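Long-range contact in single-stranded-DNA-specific exonuclease RecJ (Thermus thermophilus, PDB 2ZXR), which degrades single-stranded DNA in the 5' to 3' direction as a divalent-cation-dependent exonuclease of DNA repair: residues L50-L55 against L193-A197. Sequence-based numbering, arbitrary orientation.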
loop_
_atom_site.group_PDB
_atom_site.type_symbol
_atom_site.label_atom_id
_atom_site.label_comp_id
_atom_site.label_asym_id
_atom_site.label_seq_id
_atom_site.Cartn_x
_atom_site.Cartn_y
_atom_site.Cartn_z
ATOM N N LEU A 50 15.842 7.731 13.946
ATOM C CA LEU A 50 14.660 8.191 14.665
ATOM C C LEU A 50 15.184 9.425 15.385
ATOM O O LEU A 50 16.042 9.317 16.264
ATOM C CB LEU A 50 14.201 7.163 15.691
ATOM C CG LEU A 50 12.986 7.618 16.508
ATOM C CD1 LEU A 50 11.827 7.963 15.564
ATOM C CD2 LEU A 50 12.597 6.509 17.480
ATOM N N ALA A 51 14.696 10.595 15.007
ATOM C CA ALA A 51 15.168 11.815 15.622
ATOM C C ALA A 51 14.027 12.709 16.086
ATOM O O ALA A 51 12.862 12.481 15.752
ATOM C CB ALA A 51 16.056 12.575 14.622
ATOM N N LEU A 52 14.369 13.732 16.854
ATOM C CA LEU A 52 13.368 14.674 17.321
ATOM C C LEU A 52 13.133 15.696 16.208
ATOM O O LEU A 52 13.975 16.571 15.988
ATOM C CB LEU A 52 13.856 15.375 18.591
ATOM C CG LEU A 52 12.982 16.483 19.198
ATOM C CD1 LEU A 52 11.617 15.932 19.575
ATOM C CD2 LEU A 52 13.678 17.057 20.426
ATOM N N LEU A 53 12.003 15.578 15.504
ATOM C CA LEU A 53 11.650 16.491 14.410
ATOM C C LEU A 53 11.378 17.877 14.961
ATOM O O LEU A 53 10.742 18.016 15.991
ATOM C CB LEU A 53 10.396 16.015 13.683
ATOM C CG LEU A 53 10.425 14.661 12.982
ATOM C CD1 LEU A 53 9.051 14.352 12.414
ATOM C CD2 LEU A 53 11.462 14.688 11.875
ATOM N N PRO A 54 11.839 18.927 14.259
ATOM C CA PRO A 54 11.661 20.324 14.665
ATOM C C PRO A 54 10.305 20.914 14.281
ATOM O O PRO A 54 10.237 21.887 13.516
ATOM C CB PRO A 54 12.810 21.023 13.951
ATOM C CG PRO A 54 12.829 20.310 12.643
ATOM C CD PRO A 54 12.667 18.842 13.042
ATOM N N LEU A 55 9.229 20.345 14.817
ATOM C CA LEU A 55 7.894 20.838 14.499
ATOM C C LEU A 55 7.720 22.195 15.136
ATOM O O LEU A 55 8.254 22.451 16.215
ATOM C CB LEU A 55 6.816 19.897 15.046
ATOM C CG LEU A 55 6.978 18.402 14.755
ATOM C CD1 LEU A 55 5.932 17.627 15.544
ATOM C CD2 LEU A 55 6.852 18.126 13.262
ATOM N N LEU A 193 6.704 12.994 20.153
ATOM C CA LEU A 193 7.703 14.033 19.907
ATOM C C LEU A 193 7.705 15.051 21.042
ATOM O O LEU A 193 8.771 15.484 21.486
ATOM C CB LEU A 193 7.434 14.725 18.569
ATOM C CG LEU A 193 7.757 13.818 17.375
ATOM C CD1 LEU A 193 7.154 14.376 16.088
ATOM C CD2 LEU A 193 9.277 13.662 17.275
ATOM N N LEU A 194 6.507 15.410 21.510
ATOM C CA LEU A 194 6.336 16.357 22.603
ATOM C C LEU A 194 6.964 15.820 23.881
ATOM O O LEU A 194 7.678 16.554 24.578
ATOM C CB LEU A 194 4.848 16.637 22.847
ATOM C CG LEU A 194 4.496 17.658 23.945
ATOM C CD1 LEU A 194 5.148 19.008 23.617
ATOM C CD2 LEU A 194 2.958 17.827 24.050
ATOM N N LEU A 195 6.695 14.558 24.223
ATOM C CA LEU A 195 7.301 13.997 25.426
ATOM C C LEU A 195 8.838 14.042 25.261
ATOM O O LEU A 195 9.577 14.325 26.207
ATOM C CB LEU A 195 6.848 12.540 25.645
ATOM C CG LEU A 195 7.493 11.808 26.837
ATOM C CD1 LEU A 195 7.165 12.542 28.124
ATOM C CD2 LEU A 195 7.011 10.365 26.888
ATOM N N TRP A 196 9.305 13.771 24.042
ATOM C CA TRP A 196 10.738 13.754 23.735
ATOM C C TRP A 196 11.350 15.165 23.889
ATOM O O TRP A 196 12.447 15.332 24.449
ATOM C CB TRP A 196 10.936 13.233 22.310
ATOM C CG TRP A 196 12.353 12.905 21.903
ATOM C CD1 TRP A 196 13.509 13.379 22.456
ATOM C CD2 TRP A 196 12.748 12.068 20.811
ATOM N NE1 TRP A 196 14.597 12.888 21.770
ATOM C CE2 TRP A 196 14.154 12.082 20.757
ATOM C CE3 TRP A 196 12.042 11.310 19.867
ATOM C CZ2 TRP A 196 14.879 11.366 19.796
ATOM C CZ3 TRP A 196 12.770 10.592 18.905
ATOM C CH2 TRP A 196 14.175 10.631 18.884
ATOM N N ALA A 197 10.643 16.169 23.379
ATOM C CA ALA A 197 11.092 17.552 23.490
ATOM C C ALA A 197 11.241 17.909 24.975
ATOM O O ALA A 197 12.203 18.559 25.364
ATOM C CB ALA A 197 10.089 18.485 22.808
#
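Leu52 and Leu193 are the nearest pair of CA atoms, 6.3 Å apart, where the extended loop 50-55 runs past one turn of helix 187-201. No hydrogen bond joins the two segments, and the contact is made mostly by apolar side chains, with some loop backbone lying against the indole. An inverse gamma turn centred on Pro54 bends the far end of the loop, with a weak bond from Leu55 N to Leu53 O.

Leu52 fits between the two helix residues that face the loop, Leu193 and Trp196. Leu52 CB sits over one face of the indole in a CH-pi contact, 4.0 Å from the centroid of the Trp196 five-membered ring and 12° off the normal. With CG anti to the backbone N (chi1 176°), the side chain passes the tryptophan in the opposite direction and brings Leu52 CD1 to 3.5 Å from Leu193 O, an oxygen that already accepts the helical hydrogen bond from Ala197 N, while Leu52 CD2 rests 4.0 Å from Ala197 CA. The six-membered end of the indole reaches the loop backbone: Leu50 O lies at the ring edge, in plane, 3.5 Å from Trp196 CH2, and Leu50 CG packs on Trp196 CZ3.

Leu193 divides its branches. CD2 faces Leu52 CD1 and Leu53 N, whereas Leu193 CD1 meets Leu55 CD1 at 3.5 Å, the two side chains crossing at roughly a right angle. Trp228 of helix 227-239 adds to this apolar cluster and donates a hydrogen bond to Ala51 O. The example illustrates hydrophobic docking of an irregular loop onto a helix of the DHH domain, with Leu193 about 11 Å from the metal ligand Asp84, side chain to side chain.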